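DUF1116 domain-containing protein (Enterococcus faecalis, PDB 3CLQ) is of unknown function but belongs to the AllG family, named for a subunit of oxamate carbamoyltransferase, and may have a related role. Local coordinates at residues B[60-72]-B[139-153]. Sequence-based numbering, arbitrary orientation.
Sequences GPMKGAVQGALVF and LRFGANDQSVVDRLI
Phe72 of helix 60-72 packs against Val149, Leu152 and Ile153. Its CB lies 4.2 Å from CG2 of Val149, the methyl of that valine turned to the helix 60-72. With CG anti to the backbone N (chi1 157°), the ring is carried on toward the next turn of the partner helix, where CG meets CD1 of Leu152. That methyl stands over one ring face, 14° off the normal, a CH-pi contact. CD1 of Phe72 meets CB of Leu152 and also CG1 of Ile153, which lies at the ring edge near its plane, 3.9 Å away. Farther out, CE1 of Phe72 comes 3.5 Å from the carbonyl O of Leu152. Val71 CG1 adds a looser touch on Val149 CG2.

Toward the start of helix 60-72 the partner is no longer a helix but the 3-10 segment 139-141 and the loop after it. Here the helix offers bare backbone: Gly64 and Gly68, one turn apart, let Asn144 lie close, its CB 3.7 Å from CA of Gly68. ND2 of Asn144 points at the O of Gly64 in a bent hydrogen bond modelled at 2.4 Å, too short to be trusted in detail; that O also accepts the backbone N-H of Gly68. Leu139 reaches in with CD1, 3.7 Å from the O of Ala65. Gly142, at a positive phi, passes right beside the helix, its CA 3.1 Å from the O of Pro61.

The helix axes of 60-72 and 146-153 cross at -57°, 9.8 Å apart at their closest. The whole is a helix whose glycines meet a loop and whose aromatic end packs on the first turns of helix 146-168, a combined helix-loop and helix-helix packing in a protein assigned to the AllG family.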
ATOM      1  N   GLY B  60     -17.074  10.383  30.022  1.00 56.27           N
ATOM      2  CA  GLY B  60     -15.781  10.980  30.312  1.00 56.44           C
ATOM      3  C   GLY B  60     -15.089  11.566  29.088  1.00 56.85           C
ATOM      4  O   GLY B  60     -15.049  12.780  28.917  1.00 57.20           O
ATOM      5  N   PRO B  61     -14.548  10.706  28.215  1.00 56.45           N
ATOM      6  CA  PRO B  61     -13.734  11.186  27.107  1.00 57.00           C
ATOM      7  C   PRO B  61     -14.408  12.229  26.191  1.00 57.71           C
ATOM      8  O   PRO B  61     -13.728  13.129  25.683  1.00 57.52           O
ATOM      9  CB  PRO B  61     -13.421   9.904  26.328  1.00 56.92           C
ATOM     10  CG  PRO B  61     -13.527   8.823  27.337  1.00 56.89           C
ATOM     11  CD  PRO B  61     -14.654   9.239  28.226  1.00 56.16           C
HETATM   12  N   MSE B  62     -15.715  12.111  25.971  1.00 58.04           N
HETATM   13  CA  MSE B  62     -16.407  13.026  25.066  1.00 58.63           C
HETATM   14  C   MSE B  62     -16.679  14.392  25.697  1.00 57.65           C
HETATM   15  O   MSE B  62     -16.677  15.411  24.998  1.00 57.49           O
HETATM   16  CB  MSE B  62     -17.710  12.419  24.561  1.00 59.07           C
HETATM   17  CG  MSE B  62     -18.362  13.245  23.466  1.00 60.22           C
HETATM   18 SE   MSE B  62     -20.071  12.523  22.833  0.75 62.42          SE
HETATM   19  CE  MSE B  62     -19.422  11.087  21.650  1.00 59.90           C
ATOM     20  N   LYS B  63     -16.926  14.423  27.004  1.00 56.24           N
ATOM     21  CA  LYS B  63     -17.008  15.709  27.700  1.00 55.79           C
ATOM     22  C   LYS B  63     -15.683  16.460  27.582  1.00 55.47           C
ATOM     23  O   LYS B  63     -15.663  17.658  27.333  1.00 56.08           O
ATOM     24  CB  LYS B  63     -17.401  15.552  29.171  1.00 55.20           C
ATOM     25  CG  LYS B  63     -18.842  15.157  29.389  1.00 54.64           C
ATOM     26  CD  LYS B  63     -19.332  15.667  30.716  1.00 54.13           C
ATOM     27  CE  LYS B  63     -20.761  15.257  30.950  1.00 53.96           C
ATOM     28  NZ  LYS B  63     -20.860  14.076  31.852  1.00 53.71           N
ATOM     29  N   GLY B  64     -14.574  15.755  27.751  1.00 54.71           N
ATOM     30  CA  GLY B  64     -13.275  16.369  27.554  1.00 54.50           C
ATOM     31  C   GLY B  64     -13.155  16.938  26.152  1.00 54.41           C
ATOM     32  O   GLY B  64     -12.494  17.948  25.930  1.00 54.90           O
ATOM     33  N   ALA B  65     -13.799  16.287  25.196  1.00 54.27           N
ATOM     34  CA  ALA B  65     -13.760  16.745  23.816  1.00 53.50           C
ATOM     35  C   ALA B  65     -14.507  18.066  23.647  1.00 53.40           C
ATOM     36  O   ALA B  65     -13.940  19.036  23.170  1.00 53.99           O
ATOM     37  CB  ALA B  65     -14.317  15.703  22.901  1.00 52.92           C
ATOM     38  N   VAL B  66     -15.768  18.136  24.047  1.00 52.89           N
ATOM     39  CA  VAL B  66     -16.459  19.412  23.888  1.00 52.95           C
ATOM     40  C   VAL B  66     -15.711  20.545  24.601  1.00 52.38           C
ATOM     41  O   VAL B  66     -15.801  21.705  24.207  1.00 52.74           O
ATOM     42  CB  VAL B  66     -17.936  19.376  24.360  1.00 52.98           C
ATOM     43  CG1 VAL B  66     -18.638  18.128  23.813  1.00 53.05           C
ATOM     44  CG2 VAL B  66     -18.000  19.417  25.845  1.00 52.35           C
ATOM     45  N   GLN B  67     -14.959  20.202  25.638  1.00 51.64           N
ATOM     46  CA  GLN B  67     -14.272  21.214  26.436  1.00 51.22           C
ATOM     47  C   GLN B  67     -13.060  21.778  25.726  1.00 50.79           C
ATOM     48  O   GLN B  67     -12.837  22.993  25.728  1.00 49.87           O
ATOM     49  CB  GLN B  67     -13.861  20.641  27.793  1.00 51.12           C
ATOM     50  CG  GLN B  67     -14.973  20.720  28.834  1.00 50.54           C
ATOM     51  CD  GLN B  67     -14.766  19.739  29.960  1.00 50.30           C
ATOM     52  OE1 GLN B  67     -13.629  19.407  30.311  1.00 50.41           O
ATOM     53  NE2 GLN B  67     -15.867  19.253  30.527  1.00 49.97           N
ATOM     54  N   GLY B  68     -12.275  20.882  25.129  1.00 50.68           N
ATOM     55  CA  GLY B  68     -11.088  21.284  24.403  1.00 50.41           C
ATOM     56  C   GLY B  68     -11.581  22.119  23.249  1.00 50.56           C
ATOM     57  O   GLY B  68     -11.038  23.179  22.951  1.00 50.70           O
ATOM     58  N   ALA B  69     -12.651  21.643  22.626  1.00 50.72           N
ATOM     59  CA  ALA B  69     -13.211  22.292  21.457  1.00 50.86           C
ATOM     60  C   ALA B  69     -13.610  23.705  21.812  1.00 50.68           C
ATOM     61  O   ALA B  69     -13.227  24.662  21.128  1.00 50.85           O
ATOM     62  CB  ALA B  69     -14.420  21.525  20.956  1.00 51.04           C
ATOM     63  N   LEU B  70     -14.380  23.828  22.884  1.00 49.79           N
ATOM     64  CA  LEU B  70     -14.872  25.122  23.297  1.00 49.51           C
ATOM     65  C   LEU B  70     -13.731  26.102  23.531  1.00 49.45           C
ATOM     66  O   LEU B  70     -13.804  27.262  23.116  1.00 49.50           O
ATOM     67  CB  LEU B  70     -15.762  24.977  24.531  1.00 49.83           C
ATOM     68  CG  LEU B  70     -17.292  25.064  24.341  1.00 49.77           C
ATOM     69  CD1 LEU B  70     -17.755  25.131  22.886  1.00 49.60           C
ATOM     70  CD2 LEU B  70     -18.010  23.950  25.080  1.00 50.02           C
ATOM     71  N   VAL B  71     -12.663  25.636  24.170  1.00 49.70           N
ATOM     72  CA  VAL B  71     -11.518  26.506  24.391  1.00 50.77           C
ATOM     73  C   VAL B  71     -10.937  26.964  23.064  1.00 50.97           C
ATOM     74  O   VAL B  71     -10.599  28.129  22.896  1.00 51.15           O
ATOM     75  CB  VAL B  71     -10.432  25.850  25.274  1.00 51.23           C
ATOM     76  CG1 VAL B  71      -9.148  26.709  25.284  1.00 51.41           C
ATOM     77  CG2 VAL B  71     -10.957  25.671  26.702  1.00 51.79           C
ATOM     78  N   PHE B  72     -10.834  26.038  22.115  1.00 51.79           N
ATOM     79  CA  PHE B  72     -10.330  26.354  20.783  1.00 51.86           C
ATOM     80  C   PHE B  72     -11.225  27.369  20.044  1.00 52.04           C
ATOM     81  O   PHE B  72     -10.745  28.408  19.574  1.00 51.12           O
ATOM     82  CB  PHE B  72     -10.133  25.062  19.992  1.00 51.81           C
ATOM     83  CG  PHE B  72     -10.145  25.240  18.501  1.00 51.81           C
ATOM     84  CD1 PHE B  72      -8.983  25.582  17.823  1.00 51.84           C
ATOM     85  CD2 PHE B  72     -11.314  25.029  17.773  1.00 51.28           C
ATOM     86  CE1 PHE B  72      -8.989  25.727  16.452  1.00 51.53           C
ATOM     87  CE2 PHE B  72     -11.329  25.183  16.411  1.00 51.18           C
ATOM     88  CZ  PHE B  72     -10.161  25.532  15.744  1.00 51.36           C
ATOM     89  N   LEU B 139      -7.455  15.203  20.695  1.00 54.42           N
ATOM     90  CA  LEU B 139      -8.801  15.600  21.079  1.00 53.52           C
ATOM     91  C   LEU B 139      -9.866  14.523  20.905  1.00 52.82           C
ATOM     92  O   LEU B 139     -10.743  14.364  21.759  1.00 53.22           O
ATOM     93  CB  LEU B 139      -9.241  16.827  20.292  1.00 53.51           C
ATOM     94  CG  LEU B 139     -10.665  17.245  20.671  1.00 53.51           C
ATOM     95  CD1 LEU B 139     -10.638  18.201  21.853  1.00 52.57           C
ATOM     96  CD2 LEU B 139     -11.425  17.861  19.481  1.00 53.54           C
ATOM     97  N   ARG B 140      -9.814  13.791  19.806  1.00 51.40           N
ATOM     98  CA  ARG B 140     -10.848  12.787  19.559  1.00 51.29           C
ATOM     99  C   ARG B 140     -10.918  11.702  20.658  1.00 51.00           C
ATOM    100  O   ARG B 140     -11.890  10.931  20.716  1.00 51.43           O
ATOM    101  CB  ARG B 140     -10.720  12.170  18.163  1.00 50.82           C
ATOM    102  CG  ARG B 140      -9.654  11.120  18.038  1.00 51.31           C
ATOM    103  CD  ARG B 140      -9.478  10.732  16.578  1.00 52.06           C
ATOM    104  NE  ARG B 140      -8.071  10.503  16.255  1.00 53.15           N
ATOM    105  CZ  ARG B 140      -7.532   9.301  16.095  1.00 54.32           C
ATOM    106  NH1 ARG B 140      -8.273   8.201  16.203  1.00 55.13           N
ATOM    107  NH2 ARG B 140      -6.248   9.192  15.815  1.00 54.84           N
ATOM    108  N   PHE B 141      -9.906  11.665  21.528  1.00 49.44           N
ATOM    109  CA  PHE B 141      -9.877  10.737  22.661  1.00 48.26           C
ATOM    110  C   PHE B 141     -10.065  11.510  23.953  1.00 47.83           C
ATOM    111  O   PHE B 141      -9.909  10.962  25.039  1.00 46.97           O
ATOM    112  CB  PHE B 141      -8.553   9.968  22.735  1.00 48.33           C
ATOM    113  CG  PHE B 141      -8.398   8.912  21.689  1.00 48.26           C
ATOM    114  CD1 PHE B 141      -9.239   7.807  21.671  1.00 48.30           C
ATOM    115  CD2 PHE B 141      -7.403   9.015  20.723  1.00 48.54           C
ATOM    116  CE1 PHE B 141      -9.096   6.814  20.701  1.00 48.71           C
ATOM    117  CE2 PHE B 141      -7.245   8.029  19.752  1.00 48.37           C
ATOM    118  CZ  PHE B 141      -8.094   6.923  19.741  1.00 48.29           C
ATOM    119  N   GLY B 142     -10.366  12.797  23.827  1.00 47.38           N
ATOM    120  CA  GLY B 142     -10.796  13.585  24.972  1.00 47.39           C
ATOM    121  C   GLY B 142      -9.720  14.431  25.620  1.00 47.36           C
ATOM    122  O   GLY B 142     -10.009  15.155  26.578  1.00 46.70           O
ATOM    123  N   ALA B 143      -8.489  14.354  25.095  1.00 46.87           N
ATOM    124  CA  ALA B 143      -7.351  15.100  25.650  1.00 46.60           C
ATOM    125  C   ALA B 143      -7.456  16.599  25.359  1.00 46.92           C
ATOM    126  O   ALA B 143      -7.857  16.990  24.267  1.00 46.90           O
ATOM    127  CB  ALA B 143      -6.054  14.548  25.111  1.00 46.04           C
ATOM    128  N   ASN B 144      -7.103  17.440  26.329  1.00 47.67           N
ATOM    129  CA  ASN B 144      -7.205  18.903  26.135  1.00 48.59           C
ATOM    130  C   ASN B 144      -6.186  19.759  26.879  1.00 49.28           C
ATOM    131  O   ASN B 144      -6.551  20.719  27.531  1.00 49.69           O
ATOM    132  CB  ASN B 144      -8.633  19.416  26.391  1.00 47.39           C
ATOM    133  CG  ASN B 144      -9.309  18.714  27.557  1.00 47.43           C
ATOM    134  OD1 ASN B 144      -8.760  18.624  28.647  1.00 47.35           O
ATOM    135  ND2 ASN B 144     -10.511  18.223  27.328  1.00 47.70           N
ATOM    136  N   ASP B 145      -4.910  19.403  26.767  1.00 51.15           N
ATOM    137  CA  ASP B 145      -3.809  20.267  27.184  1.00 52.67           C
ATOM    138  C   ASP B 145      -3.764  21.553  26.379  1.00 53.47           C
ATOM    139  O   ASP B 145      -4.493  21.723  25.399  1.00 54.31           O
ATOM    140  CB  ASP B 145      -2.483  19.575  26.901  1.00 53.22           C
ATOM    141  CG  ASP B 145      -2.230  18.424  27.811  1.00 53.91           C
ATOM    142  OD1 ASP B 145      -2.255  18.620  29.044  1.00 54.34           O
ATOM    143  OD2 ASP B 145      -1.991  17.323  27.286  1.00 54.28           O
ATOM    144  N   GLN B 146      -2.857  22.439  26.773  1.00 53.60           N
ATOM    145  CA  GLN B 146      -2.402  23.478  25.886  1.00 53.47           C
ATOM    146  C   GLN B 146      -1.893  22.805  24.601  1.00 53.97           C
ATOM    147  O   GLN B 146      -2.286  23.183  23.489  1.00 54.48           O
ATOM    148  CB  GLN B 146      -1.286  24.290  26.541  1.00 53.68           C
ATOM    149  CG  GLN B 146      -1.542  25.799  26.582  1.00 53.36           C
ATOM    150  CD  GLN B 146      -2.361  26.311  25.390  1.00 53.28           C
ATOM    151  OE1 GLN B 146      -3.448  26.883  25.561  1.00 52.77           O
ATOM    152  NE2 GLN B 146      -1.837  26.111  24.183  1.00 52.90           N
ATOM    153  N   SER B 147      -1.058  21.778  24.721  1.00 53.56           N
ATOM    154  CA  SER B 147      -0.495  21.212  23.496  1.00 52.68           C
ATOM    155  C   SER B 147      -1.581  20.917  22.455  1.00 53.61           C
ATOM    156  O   SER B 147      -1.471  21.344  21.303  1.00 54.94           O
ATOM    157  CB  SER B 147       0.445  20.024  23.755  1.00 51.73           C
ATOM    158  OG  SER B 147      -0.163  18.984  24.482  1.00 51.03           O
ATOM    159  N   VAL B 148      -2.641  20.221  22.856  1.00 53.75           N
ATOM    160  CA  VAL B 148      -3.747  19.889  21.945  1.00 53.27           C
ATOM    161  C   VAL B 148      -4.449  21.093  21.320  1.00 53.49           C
ATOM    162  O   VAL B 148      -4.768  21.091  20.130  1.00 53.41           O
ATOM    163  CB  VAL B 148      -4.834  19.055  22.644  1.00 53.15           C
ATOM    164  CG1 VAL B 148      -6.120  19.041  21.820  1.00 52.36           C
ATOM    165  CG2 VAL B 148      -4.335  17.647  22.899  1.00 52.83           C
ATOM    166  N   VAL B 149      -4.726  22.118  22.116  1.00 54.04           N
ATOM    167  CA  VAL B 149      -5.371  23.291  21.531  1.00 53.95           C
ATOM    168  C   VAL B 149      -4.449  24.019  20.539  1.00 53.99           C
ATOM    169  O   VAL B 149      -4.913  24.478  19.501  1.00 53.88           O
ATOM    170  CB  VAL B 149      -5.962  24.233  22.585  1.00 53.60           C
ATOM    171  CG1 VAL B 149      -4.950  24.522  23.657  1.00 54.07           C
ATOM    172  CG2 VAL B 149      -6.451  25.515  21.931  1.00 53.68           C
ATOM    173  N   ASP B 150      -3.151  24.089  20.846  1.00 54.13           N
ATOM    174  CA  ASP B 150      -2.158  24.591  19.897  1.00 54.63           C
ATOM    175  C   ASP B 150      -2.197  23.857  18.543  1.00 54.34           C
ATOM    176  O   ASP B 150      -2.272  24.495  17.492  1.00 54.26           O
ATOM    177  CB  ASP B 150      -0.747  24.472  20.467  1.00 55.52           C
ATOM    178  CG  ASP B 150      -0.551  25.277  21.716  1.00 56.79           C
ATOM    179  OD1 ASP B 150      -0.993  26.443  21.777  1.00 56.98           O
ATOM    180  OD2 ASP B 150       0.064  24.744  22.656  1.00 58.07           O
ATOM    181  N   ARG B 151      -2.120  22.531  18.562  1.00 53.54           N
ATOM    182  CA  ARG B 151      -2.181  21.770  17.318  1.00 53.39           C
ATOM    183  C   ARG B 151      -3.473  22.000  16.535  1.00 53.55           C
ATOM    184  O   ARG B 151      -3.455  22.082  15.307  1.00 53.54           O
ATOM    185  CB  ARG B 151      -2.024  20.285  17.570  1.00 53.12           C
ATOM    186  CG  ARG B 151      -2.096  19.448  16.280  1.00 53.88           C
ATOM    187  CD  ARG B 151      -1.731  18.041  16.615  1.00 54.16           C
ATOM    188  NE  ARG B 151      -0.861  18.093  17.781  1.00 56.07           N
ATOM    189  CZ  ARG B 151       0.345  17.541  17.861  1.00 57.52           C
ATOM    190  NH1 ARG B 151       0.845  16.834  16.842  1.00 58.28           N
ATOM    191  NH2 ARG B 151       1.038  17.674  18.984  1.00 58.12           N
ATOM    192  N   LEU B 152      -4.593  22.083  17.244  1.00 53.54           N
ATOM    193  CA  LEU B 152      -5.856  22.433  16.619  1.00 53.79           C
ATOM    194  C   LEU B 152      -5.796  23.784  15.888  1.00 54.18           C
ATOM    195  O   LEU B 152      -6.396  23.947  14.819  1.00 53.36           O
ATOM    196  CB  LEU B 152      -6.969  22.481  17.664  1.00 54.01           C
ATOM    197  CG  LEU B 152      -7.752  21.201  17.909  1.00 54.27           C
ATOM    198  CD1 LEU B 152      -9.211  21.512  17.668  1.00 54.60           C
ATOM    199  CD2 LEU B 152      -7.333  20.080  16.975  1.00 54.42           C
ATOM    200  N   ILE B 153      -5.096  24.751  16.480  1.00 54.47           N
ATOM    201  CA  ILE B 153      -4.949  26.084  15.884  1.00 55.66           C
ATOM    202  C   ILE B 153      -4.000  26.062  14.688  1.00 56.57           C
ATOM    203  O   ILE B 153      -4.240  26.717  13.671  1.00 56.25           O
ATOM    204  CB  ILE B 153      -4.463  27.113  16.925  1.00 55.54           C
ATOM    205  CG1 ILE B 153      -5.564  27.362  17.949  1.00 55.31           C
ATOM    206  CG2 ILE B 153      -4.062  28.429  16.262  1.00 55.35           C
ATOM    207  CD1 ILE B 153      -5.060  27.933  19.229  1.00 55.09           C
TER